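Local structure of uncharacterized protein (Chaetomium thermophilum, 3LPZ) at residues L138-G143 with L161-S166; S249-S254 with D261-L266; A53-L58 with V79-T84; L224-I229 with R237-L242. The protein probably works in the Get pathway of tail-anchored protein biogenesis, as an alpha-solenoid of the GET4 family that binds Get5. All blocks are in the same frame, centred on the assembly; numbering follows the deposited sequence.

Contact 1 of 4, residues L138-G143 with L161-S166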
loop_
_atom_site.group_PDB
_atom_site.type_symbol
_atom_site.label_atom_id
_atom_site.label_comp_id
_atom_site.label_asym_id
_atom_site.label_seq_id
_atom_site.Cartn_x
_atom_site.Cartn_y
_atom_site.Cartn_z
ATOM N N LEU A 138 4.957 -8.889 1.694
ATOM C CA LEU A 138 4.802 -8.298 3.036
ATOM C C LEU A 138 3.842 -7.104 3.010
ATOM O O LEU A 138 2.947 -7.003 3.875
ATOM C CB LEU A 138 6.151 -7.895 3.631
ATOM C CG LEU A 138 7.128 -9.023 4.000
ATOM C CD1 LEU A 138 8.400 -8.391 4.576
ATOM C CD2 LEU A 138 6.525 -9.996 5.039
ATOM N N HIS A 139 3.984 -6.227 2.000
ATOM C CA HIS A 139 3.038 -5.108 1.837
ATOM C C HIS A 139 1.603 -5.619 1.653
ATOM O O HIS A 139 0.657 -5.064 2.233
ATOM C CB HIS A 139 3.389 -4.210 0.636
ATOM C CG HIS A 139 4.472 -3.214 0.920
ATOM N ND1 HIS A 139 4.385 -2.289 1.940
ATOM C CD2 HIS A 139 5.663 -2.986 0.310
ATOM C CE1 HIS A 139 5.469 -1.526 1.946
ATOM N NE2 HIS A 139 6.264 -1.931 0.970
ATOM N N HIS A 140 1.435 -6.650 0.829
ATOM C CA HIS A 140 0.122 -7.236 0.648
ATOM C C HIS A 140 -0.533 -7.704 1.973
ATOM O O HIS A 140 -1.668 -7.353 2.280
ATOM C CB HIS A 140 0.148 -8.402 -0.331
ATOM C CG HIS A 140 -1.195 -9.065 -0.464
ATOM N ND1 HIS A 140 -2.227 -8.496 -1.180
ATOM C CD2 HIS A 140 -1.684 -10.215 0.063
ATOM C CE1 HIS A 140 -3.297 -9.276 -1.094
ATOM N NE2 HIS A 140 -2.992 -10.331 -0.355
ATOM N N VAL A 141 0.175 -8.549 2.707
ATOM C CA VAL A 141 -0.340 -9.060 3.964
ATOM C C VAL A 141 -0.620 -7.954 5.010
ATOM O O VAL A 141 -1.681 -7.955 5.614
ATOM C CB VAL A 141 0.542 -10.195 4.520
ATOM C CG1 VAL A 141 -0.033 -10.678 5.882
ATOM C CG2 VAL A 141 0.591 -11.363 3.478
ATOM N N VAL A 142 0.298 -7.010 5.191
ATOM C CA VAL A 142 0.082 -5.906 6.123
ATOM C C VAL A 142 -1.156 -5.125 5.655
ATOM O O VAL A 142 -2.029 -4.766 6.447
ATOM C CB VAL A 142 1.328 -4.966 6.180
ATOM C CG1 VAL A 142 1.014 -3.644 6.913
ATOM C CG2 VAL A 142 2.514 -5.703 6.839
ATOM N N GLY A 143 -1.229 -4.895 4.344
ATOM C CA GLY A 143 -2.356 -4.179 3.770
ATOM C C GLY A 143 -3.673 -4.889 4.033
ATOM O O GLY A 143 -4.660 -4.234 4.415
ATOM N N LEU A 161 1.689 -0.950 -3.157
ATOM C CA LEU A 161 3.005 -1.564 -3.269
ATOM C C LEU A 161 2.991 -3.099 -3.182
ATOM O O LEU A 161 4.045 -3.707 -2.988
ATOM C CB LEU A 161 3.929 -0.991 -2.177
ATOM C CG LEU A 161 4.154 0.539 -2.250
ATOM C CD1 LEU A 161 4.985 1.019 -1.050
ATOM C CD2 LEU A 161 4.824 0.937 -3.606
ATOM N N GLY A 162 1.817 -3.715 -3.354
ATOM C CA GLY A 162 1.638 -5.141 -3.081
ATOM C C GLY A 162 1.865 -6.034 -4.305
ATOM O O GLY A 162 2.642 -5.705 -5.237
ATOM N N THR A 163 1.222 -7.192 -4.264
ATOM C CA THR A 163 1.412 -8.238 -5.254
ATOM C C THR A 163 0.262 -8.164 -6.244
ATOM O O THR A 163 -0.608 -7.279 -6.144
ATOM C CB THR A 163 1.330 -9.637 -4.576
ATOM O OG1 THR A 163 0.033 -9.784 -3.979
ATOM C CG2 THR A 163 2.425 -9.806 -3.485
ATOM N N LYS A 164 0.217 -9.132 -7.164
ATOM C CA LYS A 164 -0.905 -9.244 -8.084
ATOM C C LYS A 164 -2.249 -9.460 -7.370
ATOM O O LYS A 164 -3.283 -9.217 -7.967
ATOM C CB LYS A 164 -0.664 -10.344 -9.144
ATOM C CG LYS A 164 -0.831 -11.755 -8.636
ATOM C CD LYS A 164 -0.841 -12.759 -9.851
ATOM C CE LYS A 164 -0.134 -14.069 -9.516
ATOM N NZ LYS A 164 -0.618 -14.661 -8.214
ATOM N N GLU A 165 -2.241 -9.885 -6.101
ATOM C CA GLU A 165 -3.499 -10.049 -5.361
ATOM C C GLU A 165 -3.962 -8.752 -4.706
ATOM O O GLU A 165 -5.108 -8.674 -4.200
ATOM C CB GLU A 165 -3.358 -11.056 -4.229
ATOM C CG GLU A 165 -2.449 -12.200 -4.502
ATOM C CD GLU A 165 -3.204 -13.418 -4.821
ATOM O OE1 GLU A 165 -3.733 -13.488 -5.955
ATOM O OE2 GLU A 165 -3.265 -14.309 -3.932
ATOM N N SER A 166 -3.075 -7.762 -4.649
ATOM C CA SER A 166 -3.395 -6.528 -3.911
ATOM C C SER A 166 -4.471 -5.641 -4.550
ATOM O O SER A 166 -5.287 -5.105 -3.826
ATOM C CB SER A 166 -2.140 -5.705 -3.574
ATOM O OG SER A 166 -1.216 -6.479 -2.850
#
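His140 and Ser166 make the one direct polar bond across this contact: ND1 of the ring and OG of the serine lie 2.8 Å apart, with the hydroxyl at the ring edge, near its plane. Either atom could be the donor. The ring gets there because CG of His140 stands anti to the backbone N (chi1 177°), which swings the imidazole off helix 136-148 onto the turn that opens helix 166-179. Thr163 and Ser166 form a capping box there. Thr163 OG1 accepts from Glu165 N at 3.1 Å, while Thr163 N gives its hydrogen to Ser166 OG at 2.9 Å, so the hydroxyl that meets the histidine is also held by the cap. Thr163 OG1 lies over one face of the His140 ring, 3.8 Å from CG.

Packing is close at the other end too. Leu161 CB sits over a face of the His139 ring, 3.6 Å from CD2, in a CH-pi contact, and the two side chains run alongside each other. His139 is buried; its ND1 is hydrogen-bonded to His158 ND1 and its NE2 to Ala133 O. Gly162 lies against His139 CB and His140 N, its CA 4.5 Å from His140 CA, and a side chain on it would run into Ser166 OG.

The loose side is at Glu165. Its CB touches His140 CE1 at 3.6 Å, but the bent chain carries the carboxylate away into an exposed position, with OE2 5.4 Å from His140 NE2. At that separation the carboxylate might mildly favour a protonated imidazole, while the serine bond could probably form with a neutral or a protonated ring.

Contact 2 of 4, residues S249-S254 with D261-L266; sequences SMLLLS and DLFRQL
Leu251 and Phe263 both hold CG anti to the backbone N (chi1 175° and -175°), and this sends their side chains out alongside each other in the same direction, until Leu251 CD1 meets the edge of the ring, in its plane, 3.9 Å from Phe263 CD1. They belong to an antiparallel helical hairpin of the alpha-solenoid, in which the segments of helices 243-256 and 260-269 run at 169° to each other, their axes 10.0 Å apart.

Nearer the bend of the hairpin the small Ser254 faces Leu262. In the conformer described here, one of two, Ser254 OG lies 3.4 Å from Leu262 CD2, and the buried hydroxyl is satisfied within its own helix: OG donates to Met250 O at 2.9 Å from above the carbonyl plane, while Ser254 N reaches the same oxygen from the opposite face. Helix 282-293 closes one side of the hairpin, where Leu285 touches Leu251 and the ring of Phe293 meets that of Phe263.

Leu266 packs against Met250 and Leu251, away from the bend. Its two methyls part company: CD1 rests on Met250 CB at 3.7 Å, while CD2 presses on the backbone of the facing helix, 3.5 Å from Leu251 N.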
loop_
_atom_site.group_PDB
_atom_site.type_symbol
_atom_site.label_atom_id
_atom_site.label_comp_id
_atom_site.label_asym_id
_atom_site.label_seq_id
_atom_site.Cartn_x
_atom_site.Cartn_y
_atom_site.Cartn_z
ATOM N N SER A 249 -12.552 5.650 -16.769
ATOM C CA SER A 249 -12.528 4.573 -17.782
ATOM C C SER A 249 -11.781 4.988 -19.038
ATOM O O SER A 249 -10.987 4.222 -19.535
ATOM C CB SER A 249 -13.934 4.135 -18.211
ATOM O OG SER A 249 -14.709 3.748 -17.107
ATOM N N MET A 250 -12.071 6.179 -19.557
ATOM C CA MET A 250 -11.397 6.661 -20.773
ATOM C C MET A 250 -9.926 7.041 -20.543
ATOM O O MET A 250 -9.090 6.902 -21.427
ATOM C CB MET A 250 -12.145 7.857 -21.387
ATOM C CG MET A 250 -13.591 7.618 -21.665
ATOM S SD MET A 250 -13.828 6.360 -22.917
ATOM C CE MET A 250 -13.194 7.185 -24.363
ATOM N N LEU A 251 -9.613 7.544 -19.360
ATOM C CA LEU A 251 -8.234 7.799 -19.000
ATOM C C LEU A 251 -7.446 6.485 -19.050
ATOM O O LEU A 251 -6.358 6.426 -19.643
ATOM C CB LEU A 251 -8.132 8.441 -17.608
ATOM C CG LEU A 251 -6.724 8.672 -17.041
ATOM C CD1 LEU A 251 -5.937 9.597 -17.951
ATOM C CD2 LEU A 251 -6.767 9.232 -15.592
ATOM N N LEU A 252 -7.992 5.427 -18.453
ATOM C CA LEU A 252 -7.356 4.108 -18.571
ATOM C C LEU A 252 -7.178 3.625 -20.009
ATOM O O LEU A 252 -6.117 3.045 -20.354
ATOM C CB LEU A 252 -8.115 3.048 -17.756
ATOM C CG LEU A 252 -7.917 3.090 -16.238
ATOM C CD1 LEU A 252 -8.861 2.079 -15.570
ATOM C CD2 LEU A 252 -6.455 2.817 -15.823
ATOM N N LEU A 253 -8.196 3.823 -20.844
ATOM C CA LEU A 253 -8.022 3.518 -22.274
ATOM C C LEU A 253 -6.901 4.334 -22.879
ATOM O O LEU A 253 -6.036 3.780 -23.523
ATOM C CB LEU A 253 -9.289 3.779 -23.079
ATOM C CG LEU A 253 -10.246 2.633 -23.362
ATOM C CD1 LEU A 253 -11.239 3.090 -24.457
ATOM C CD2 LEU A 253 -9.493 1.349 -23.781
ATOM N N SER A 254 -6.902 5.642 -22.644
ATOM C CA SER A 254 -5.939 6.560 -23.263
ATOM C C SER A 254 -4.499 6.254 -22.885
ATOM O O SER A 254 -3.593 6.463 -23.671
ATOM C CB SER A 254 -6.257 8.013 -22.895
ATOM O OG SER A 254 -7.534 8.381 -23.364
ATOM N N ASP A 261 -3.062 14.457 -27.174
ATOM C CA ASP A 261 -4.357 14.913 -27.701
ATOM C C ASP A 261 -5.534 14.301 -26.945
ATOM O O ASP A 261 -6.517 14.981 -26.652
ATOM C CB ASP A 261 -4.494 14.533 -29.181
ATOM C CG ASP A 261 -3.485 15.229 -30.074
ATOM O OD1 ASP A 261 -2.990 16.328 -29.710
ATOM O OD2 ASP A 261 -3.204 14.668 -31.163
ATOM N N LEU A 262 -5.427 13.003 -26.675
ATOM C CA LEU A 262 -6.423 12.243 -25.929
ATOM C C LEU A 262 -6.618 12.806 -24.526
ATOM O O LEU A 262 -7.751 13.045 -24.099
ATOM C CB LEU A 262 -5.967 10.793 -25.794
ATOM C CG LEU A 262 -6.322 9.766 -26.857
ATOM C CD1 LEU A 262 -5.311 8.588 -26.810
ATOM C CD2 LEU A 262 -7.753 9.296 -26.646
ATOM N N PHE A 263 -5.498 13.005 -23.823
ATOM C CA PHE A 263 -5.511 13.481 -22.443
ATOM C C PHE A 263 -6.095 14.878 -22.369
ATOM O O PHE A 263 -6.894 15.182 -21.480
ATOM C CB PHE A 263 -4.106 13.469 -21.821
ATOM C CG PHE A 263 -4.094 13.845 -20.365
ATOM C CD1 PHE A 263 -4.416 12.905 -19.388
ATOM C CD2 PHE A 263 -3.819 15.151 -19.971
ATOM C CE1 PHE A 263 -4.431 13.264 -18.034
ATOM C CE2 PHE A 263 -3.847 15.522 -18.633
ATOM C CZ PHE A 263 -4.145 14.571 -17.657
ATOM N N ARG A 264 -5.687 15.725 -23.315
ATOM C CA ARG A 264 -6.144 17.107 -23.341
ATOM C C ARG A 264 -7.646 17.137 -23.619
ATOM O O ARG A 264 -8.380 17.838 -22.942
ATOM C CB ARG A 264 -5.354 17.937 -24.367
ATOM C CG ARG A 264 -3.946 18.277 -23.908
ATOM C CD ARG A 264 -3.276 19.334 -24.807
ATOM N NE ARG A 264 -1.835 19.356 -24.568
ATOM C CZ ARG A 264 -0.944 18.691 -25.304
ATOM N NH1 ARG A 264 -1.337 17.977 -26.358
ATOM N NH2 ARG A 264 0.347 18.756 -24.996
ATOM N N GLN A 265 -8.104 16.338 -24.577
ATOM C CA GLN A 265 -9.545 16.301 -24.882
ATOM C C GLN A 265 -10.401 15.809 -23.714
ATOM O O GLN A 265 -11.491 16.321 -23.506
ATOM C CB GLN A 265 -9.838 15.488 -26.136
ATOM C CG GLN A 265 -11.281 15.581 -26.591
ATOM C CD GLN A 265 -11.586 14.627 -27.718
ATOM O OE1 GLN A 265 -10.717 13.884 -28.171
ATOM N NE2 GLN A 265 -12.825 14.636 -28.176
ATOM N N LEU A 266 -9.900 14.827 -22.962
ATOM C CA LEU A 266 -10.593 14.308 -21.779
ATOM C C LEU A 266 -10.738 15.371 -20.692
ATOM O O LEU A 266 -11.814 15.562 -20.126
ATOM C CB LEU A 266 -9.811 13.117 -21.217
ATOM C CG LEU A 266 -10.488 11.779 -20.938
ATOM C CD1 LEU A 266 -11.631 11.439 -21.875
ATOM C CD2 LEU A 266 -9.411 10.695 -20.955
#

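Contact 3 of 4, residues A53-L58 with V79-T84; sequences AAVDIL and VLLVDT
Leu58 points straight into this apolar interface. Its CD2 meets Leu80 CD2 at 3.8 Å in the leucine conformer described here, one of two, and these side chains cross at about a right angle; its CD1 lies between Thr84 and Leu80. A second apolar group forms around Val55: CG1 touches Leu81 CD1 at 3.9 Å, and CG2 touches Thr84 CG2. With CG anti to the backbone N (chi1 171°), Leu81 leans across to Val55, and its CD1 also packs on Val55 O. Ala54 CB completes the set, 4.0 Å from Thr84 CG2.

The polar group at the interface is the Thr84 hydroxyl, and no hydrogen bond crosses between the segments. Thr84 OG1 donates to Leu80 O at 2.8 Å, coming in from above the carbonyl plane, while Thr84 N approaches that oxygen from the opposite face. The buried hydroxyl is thus satisfied within its own helix and can face an apolar neighbour, Leu58 CD1, at 3.3 Å. With an alanine here the backbone bond would remain, but the loss of CG2 and OG1 is likely to open a gap beside Ala54, Val55 and Leu58.

The two segments are antiparallel, crossing at -164° with axes 9.6 Å apart, as suits successive helices of an alpha-solenoid. Around them, helix 28-47 packs on helix 51-67 through Tyr45 and Ser46, helix 94-104 touches both segments, with Lys99 at Val55 and Leu100 at Leu81, and helix 112-128 brings Phe117 and Trp124 to Val82.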
loop_
_atom_site.group_PDB
_atom_site.type_symbol
_atom_site.label_atom_id
_atom_site.label_comp_id
_atom_site.label_asym_id
_atom_site.label_seq_id
_atom_site.Cartn_x
_atom_site.Cartn_y
_atom_site.Cartn_z
ATOM N N ALA A 53 20.575 -20.707 14.022
ATOM C CA ALA A 53 20.133 -21.047 15.371
ATOM C C ALA A 53 19.437 -19.860 16.042
ATOM O O ALA A 53 18.348 -20.007 16.589
ATOM C CB ALA A 53 21.319 -21.527 16.217
ATOM N N ALA A 54 20.069 -18.689 15.998
ATOM C CA ALA A 54 19.494 -17.522 16.636
ATOM C C ALA A 54 18.093 -17.258 16.072
ATOM O O ALA A 54 17.171 -16.967 16.826
ATOM C CB ALA A 54 20.379 -16.300 16.429
ATOM N N VAL A 55 17.962 -17.339 14.742
ATOM C CA VAL A 55 16.702 -17.105 14.059
ATOM C C VAL A 55 15.629 -18.115 14.470
ATOM O O VAL A 55 14.485 -17.724 14.739
ATOM C CB VAL A 55 16.884 -17.087 12.490
ATOM C CG1 VAL A 55 15.530 -17.309 11.755
ATOM C CG2 VAL A 55 17.521 -15.787 12.041
ATOM N N ASP A 56 15.973 -19.403 14.500
ATOM C CA ASP A 56 14.974 -20.433 14.828
ATOM C C ASP A 56 14.498 -20.212 16.264
ATOM O O ASP A 56 13.303 -20.268 16.535
ATOM C CB ASP A 56 15.533 -21.853 14.678
ATOM C CG ASP A 56 15.647 -22.309 13.224
ATOM O OD1 ASP A 56 15.058 -21.692 12.315
ATOM O OD2 ASP A 56 16.353 -23.302 12.984
ATOM N N ILE A 57 15.438 -19.940 17.169
ATOM C CA ILE A 57 15.101 -19.665 18.570
ATOM C C ILE A 57 14.175 -18.449 18.722
ATOM O O ILE A 57 13.112 -18.546 19.346
ATOM C CB ILE A 57 16.368 -19.493 19.441
ATOM C CG1 ILE A 57 17.112 -20.840 19.522
ATOM C CG2 ILE A 57 15.997 -18.974 20.856
ATOM C CD1 ILE A 57 18.550 -20.719 19.970
ATOM N N LEU A 58 14.577 -17.316 18.156
ATOM C CA LEU A 58 13.758 -16.093 18.252
ATOM C C LEU A 58 12.376 -16.255 17.611
ATOM O O LEU A 58 11.361 -15.831 18.192
ATOM C CB LEU A 58 14.508 -14.889 17.630
ATOM C CG LEU A 58 15.742 -14.491 18.451
ATOM C CD1 LEU A 58 16.610 -13.477 17.702
ATOM C CD2 LEU A 58 15.335 -13.937 19.808
ATOM N N VAL A 79 10.837 -8.172 16.967
ATOM C CA VAL A 79 11.715 -7.069 16.502
ATOM C C VAL A 79 13.187 -7.510 16.501
ATOM O O VAL A 79 13.946 -7.197 15.552
ATOM C CB VAL A 79 11.490 -5.754 17.353
ATOM C CG1 VAL A 79 12.511 -4.653 17.014
ATOM C CG2 VAL A 79 10.054 -5.222 17.127
ATOM N N LEU A 80 13.596 -8.252 17.539
ATOM C CA LEU A 80 14.975 -8.758 17.626
ATOM C C LEU A 80 15.259 -9.714 16.458
ATOM O O LEU A 80 16.360 -9.767 15.936
ATOM C CB LEU A 80 15.190 -9.472 18.971
ATOM C CG LEU A 80 16.609 -9.903 19.345
ATOM C CD1 LEU A 80 17.591 -8.734 19.204
ATOM C CD2 LEU A 80 16.649 -10.509 20.770
ATOM N N LEU A 81 14.238 -10.463 16.049
ATOM C CA LEU A 81 14.362 -11.393 14.953
ATOM C C LEU A 81 14.722 -10.637 13.667
ATOM O O LEU A 81 15.589 -11.074 12.908
ATOM C CB LEU A 81 13.050 -12.180 14.767
ATOM C CG LEU A 81 12.933 -13.059 13.500
ATOM C CD1 LEU A 81 14.029 -14.160 13.504
ATOM C CD2 LEU A 81 11.509 -13.654 13.341
ATOM N N VAL A 82 14.030 -9.525 13.411
ATOM C CA VAL A 82 14.339 -8.700 12.238
ATOM C C VAL A 82 15.761 -8.176 12.368
ATOM O O VAL A 82 16.506 -8.193 11.391
ATOM C CB VAL A 82 13.390 -7.474 12.080
ATOM C CG1 VAL A 82 13.824 -6.615 10.869
ATOM C CG2 VAL A 82 11.941 -7.932 11.907
ATOM N N ASP A 83 16.165 -7.680 13.539
ATOM C CA ASP A 83 17.520 -7.150 13.675
ATOM C C ASP A 83 18.565 -8.260 13.465
ATOM O O ASP A 83 19.679 -8.018 12.991
ATOM C CB ASP A 83 17.677 -6.423 15.015
ATOM C CG ASP A 83 17.138 -4.997 14.956
ATOM O OD1 ASP A 83 17.661 -4.159 14.170
ATOM O OD2 ASP A 83 16.182 -4.699 15.687
ATOM N N THR A 84 18.179 -9.488 13.819
ATOM C CA THR A 84 19.040 -10.637 13.629
ATOM C C THR A 84 19.212 -10.914 12.137
ATOM O O THR A 84 20.322 -11.207 11.711
ATOM C CB THR A 84 18.502 -11.872 14.387
ATOM O OG1 THR A 84 18.488 -11.565 15.795
ATOM C CG2 THR A 84 19.387 -13.105 14.156
#

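Contact 4 of 4, residues L224-I229 with R237-L242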
loop_
_atom_site.group_PDB
_atom_site.type_symbol
_atom_site.label_atom_id
_atom_site.label_comp_id
_atom_site.label_asym_id
_atom_site.label_seq_id
_atom_site.Cartn_x
_atom_site.Cartn_y
_atom_site.Cartn_z
ATOM N N LEU A 224 -28.634 0.368 -11.964
ATOM C CA LEU A 224 -27.767 1.442 -12.420
ATOM C C LEU A 224 -27.399 1.271 -13.902
ATOM O O LEU A 224 -26.773 0.273 -14.273
ATOM C CB LEU A 224 -26.481 1.496 -11.551
ATOM C CG LEU A 224 -25.416 2.564 -11.896
ATOM C CD1 LEU A 224 -25.941 3.966 -11.601
ATOM C CD2 LEU A 224 -24.139 2.338 -11.097
ATOM N N THR A 225 -27.785 2.242 -14.739
ATOM C CA THR A 225 -27.554 2.144 -16.183
ATOM C C THR A 225 -26.068 1.989 -16.450
ATOM O O THR A 225 -25.239 2.735 -15.908
ATOM C CB THR A 225 -28.113 3.336 -16.931
ATOM O OG1 THR A 225 -29.494 3.459 -16.595
ATOM C CG2 THR A 225 -27.935 3.190 -18.492
ATOM N N VAL A 226 -25.745 0.985 -17.258
ATOM C CA VAL A 226 -24.366 0.673 -17.566
ATOM C C VAL A 226 -24.251 0.122 -18.990
ATOM O O VAL A 226 -25.131 -0.615 -19.459
ATOM C CB VAL A 226 -23.733 -0.303 -16.501
ATOM C CG1 VAL A 226 -24.526 -1.639 -16.405
ATOM C CG2 VAL A 226 -22.252 -0.555 -16.808
ATOM N N GLN A 227 -23.161 0.504 -19.655
ATOM C CA GLN A 227 -22.858 0.055 -21.002
ATOM C C GLN A 227 -21.432 -0.491 -21.030
ATOM O O GLN A 227 -20.582 -0.083 -20.236
ATOM C CB GLN A 227 -22.976 1.215 -21.983
ATOM C CG GLN A 227 -24.399 1.701 -22.095
ATOM C CD GLN A 227 -24.517 3.062 -22.710
ATOM O OE1 GLN A 227 -23.559 3.840 -22.716
ATOM N NE2 GLN A 227 -25.696 3.374 -23.219
ATOM N N ASN A 228 -21.194 -1.417 -21.948
ATOM C CA ASN A 228 -19.840 -1.900 -22.227
ATOM C C ASN A 228 -19.255 -1.341 -23.518
ATOM O O ASN A 228 -19.992 -0.975 -24.449
ATOM C CB ASN A 228 -19.814 -3.420 -22.259
ATOM C CG ASN A 228 -19.836 -4.018 -20.872
ATOM O OD1 ASN A 228 -18.805 -4.074 -20.193
ATOM N ND2 ASN A 228 -21.006 -4.458 -20.433
ATOM N N ILE A 229 -17.932 -1.218 -23.529
ATOM C CA ILE A 229 -17.145 -1.058 -24.751
ATOM C C ILE A 229 -16.020 -2.096 -24.700
ATOM O O ILE A 229 -15.250 -2.231 -25.653
ATOM C CB ILE A 229 -16.528 0.369 -24.905
ATOM C CG1 ILE A 229 -17.466 1.461 -24.392
ATOM C CG2 ILE A 229 -16.147 0.645 -26.381
ATOM C CD1 ILE A 229 -16.840 2.852 -24.368
ATOM N N ARG A 237 -16.517 -0.159 -18.722
ATOM C CA ARG A 237 -17.894 0.201 -18.399
ATOM C C ARG A 237 -18.125 1.708 -18.422
ATOM O O ARG A 237 -17.316 2.503 -17.897
ATOM C CB ARG A 237 -18.349 -0.418 -17.066
ATOM C CG ARG A 237 -18.182 -1.940 -17.018
ATOM C CD ARG A 237 -18.565 -2.491 -15.673
ATOM N NE ARG A 237 -18.592 -3.951 -15.693
ATOM C CZ ARG A 237 -17.613 -4.723 -15.235
ATOM N NH1 ARG A 237 -16.514 -4.194 -14.684
ATOM N NH2 ARG A 237 -17.737 -6.034 -15.333
ATOM N N ILE A 238 -19.234 2.085 -19.048
ATOM C CA ILE A 238 -19.699 3.455 -19.085
ATOM C C ILE A 238 -20.980 3.559 -18.256
ATOM O O ILE A 238 -21.918 2.770 -18.428
ATOM C CB ILE A 238 -19.957 3.898 -20.562
ATOM C CG1 ILE A 238 -18.631 3.861 -21.335
ATOM C CG2 ILE A 238 -20.690 5.276 -20.639
ATOM C CD1 ILE A 238 -17.517 4.919 -20.824
ATOM N N PHE A 239 -20.999 4.539 -17.356
ATOM C CA PHE A 239 -22.159 4.821 -16.507
ATOM C C PHE A 239 -22.670 6.215 -16.813
ATOM O O PHE A 239 -22.089 7.192 -16.340
ATOM C CB PHE A 239 -21.748 4.766 -15.026
ATOM C CG PHE A 239 -21.245 3.430 -14.598
ATOM C CD1 PHE A 239 -22.139 2.440 -14.163
ATOM C CD2 PHE A 239 -19.885 3.137 -14.640
ATOM C CE1 PHE A 239 -21.684 1.187 -13.784
ATOM C CE2 PHE A 239 -19.412 1.851 -14.261
ATOM C CZ PHE A 239 -20.304 0.893 -13.823
ATOM N N PRO A 240 -23.782 6.323 -17.554
ATOM C CA PRO A 240 -24.285 7.655 -17.929
ATOM C C PRO A 240 -24.508 8.579 -16.750
ATOM O O PRO A 240 -24.322 9.789 -16.897
ATOM C CB PRO A 240 -25.603 7.347 -18.641
ATOM C CG PRO A 240 -25.353 5.979 -19.247
ATOM C CD PRO A 240 -24.608 5.246 -18.134
ATOM N N SER A 241 -24.866 8.048 -15.582
ATOM C CA SER A 241 -25.139 8.925 -14.436
ATOM C C SER A 241 -23.895 9.282 -13.635
ATOM O O SER A 241 -23.995 10.010 -12.652
ATOM C CB SER A 241 -26.149 8.280 -13.493
ATOM O OG SER A 241 -25.575 7.104 -12.949
ATOM N N LEU A 242 -22.730 8.753 -14.020
ATOM C CA LEU A 242 -21.506 8.971 -13.236
ATOM C C LEU A 242 -20.372 9.443 -14.168
ATOM O O LEU A 242 -19.447 8.687 -14.472
ATOM C CB LEU A 242 -21.132 7.703 -12.462
ATOM C CG LEU A 242 -22.127 7.203 -11.389
ATOM C CD1 LEU A 242 -21.786 5.783 -10.930
ATOM C CD2 LEU A 242 -22.200 8.154 -10.181
HETATM O O HOH W 1 -25.486 5.363 -14.854
#
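Gln227 O takes the shortest backbone bond between the segments, from Ile238 N at 2.8 Å and nearly straight (171° at the hydrogen), and CA of Arg237 adds a CA-H...O contact to the same oxygen. The return bond, Gln227 N to Ile238 O, is 2.9 Å long and lies in the carbonyl plane; Val226 CA comes to that acceptor too. Further along, a water bridges the two segments, donating to Thr225 O and accepting from Ser241 N at 2.9 Å.

These bonds define a short antiparallel beta hairpin, strands 227-228 and 237-238, set on an otherwise helical solenoid. Gln227 and Ile238 are its hydrogen-bonded pair, Asn228 and Arg237 its non-hydrogen-bonded pair. On the face of Asn228 and Arg237 the side chains lie alongside each other; Arg237 NH1 goes on to hydrogen-bond Thr214 OG1, and NH2 forms a salt bridge with Glu235. On the face of Gln227, Ile238 CG1 is met by Ile229 CD1 at 3.7 Å.

Phe239 is the buried residue here. Its CG stands anti to the carbonyl carbon (chi1 -62°), and the ring turns in against residues 224-226, which come to it obliquely: Val226 CG2 approaches CE1 at 3.5 Å and Leu224 CD2 approaches CD1 at 3.7 Å. Val218 of helix 203-220 and Leu245 of helix 243-256 touch it as well. A serine in its place would probably leave Leu224 and Val226 without their apolar support and let the hairpin shift on those helices. Beyond the ring, Pro240 CD packs on Thr225 O at 3.4 Å, and the Thr225 side chain crosses the proline at about a right angle, with CG2 against Pro240 CG.

In the fold
Along the chain the order is contact 3, contact 1, contact 4, contact 2. Contact 3 lies at the N-terminal side of the solenoid, contact 1 near the centre of the chain, its centre 24 Å from that of contact 3, and contacts 2 and 4 on the opposite side, their centres 51 and 54 Å from that of contact 3. Contacts 2 and 4 do touch: helix 243-256 follows strand 237-238 directly, and Ser249 OG probably bonds Arg237 O at 3.0 Å. Helices 94-104 and 112-128 reach both contacts 3 and 1, so the helical stack is continuous there, while the hairpin of contact 4 departs from it. Such an elongated solenoid spaces its surfaces out, in keeping with a fold adapted for multiple interactions.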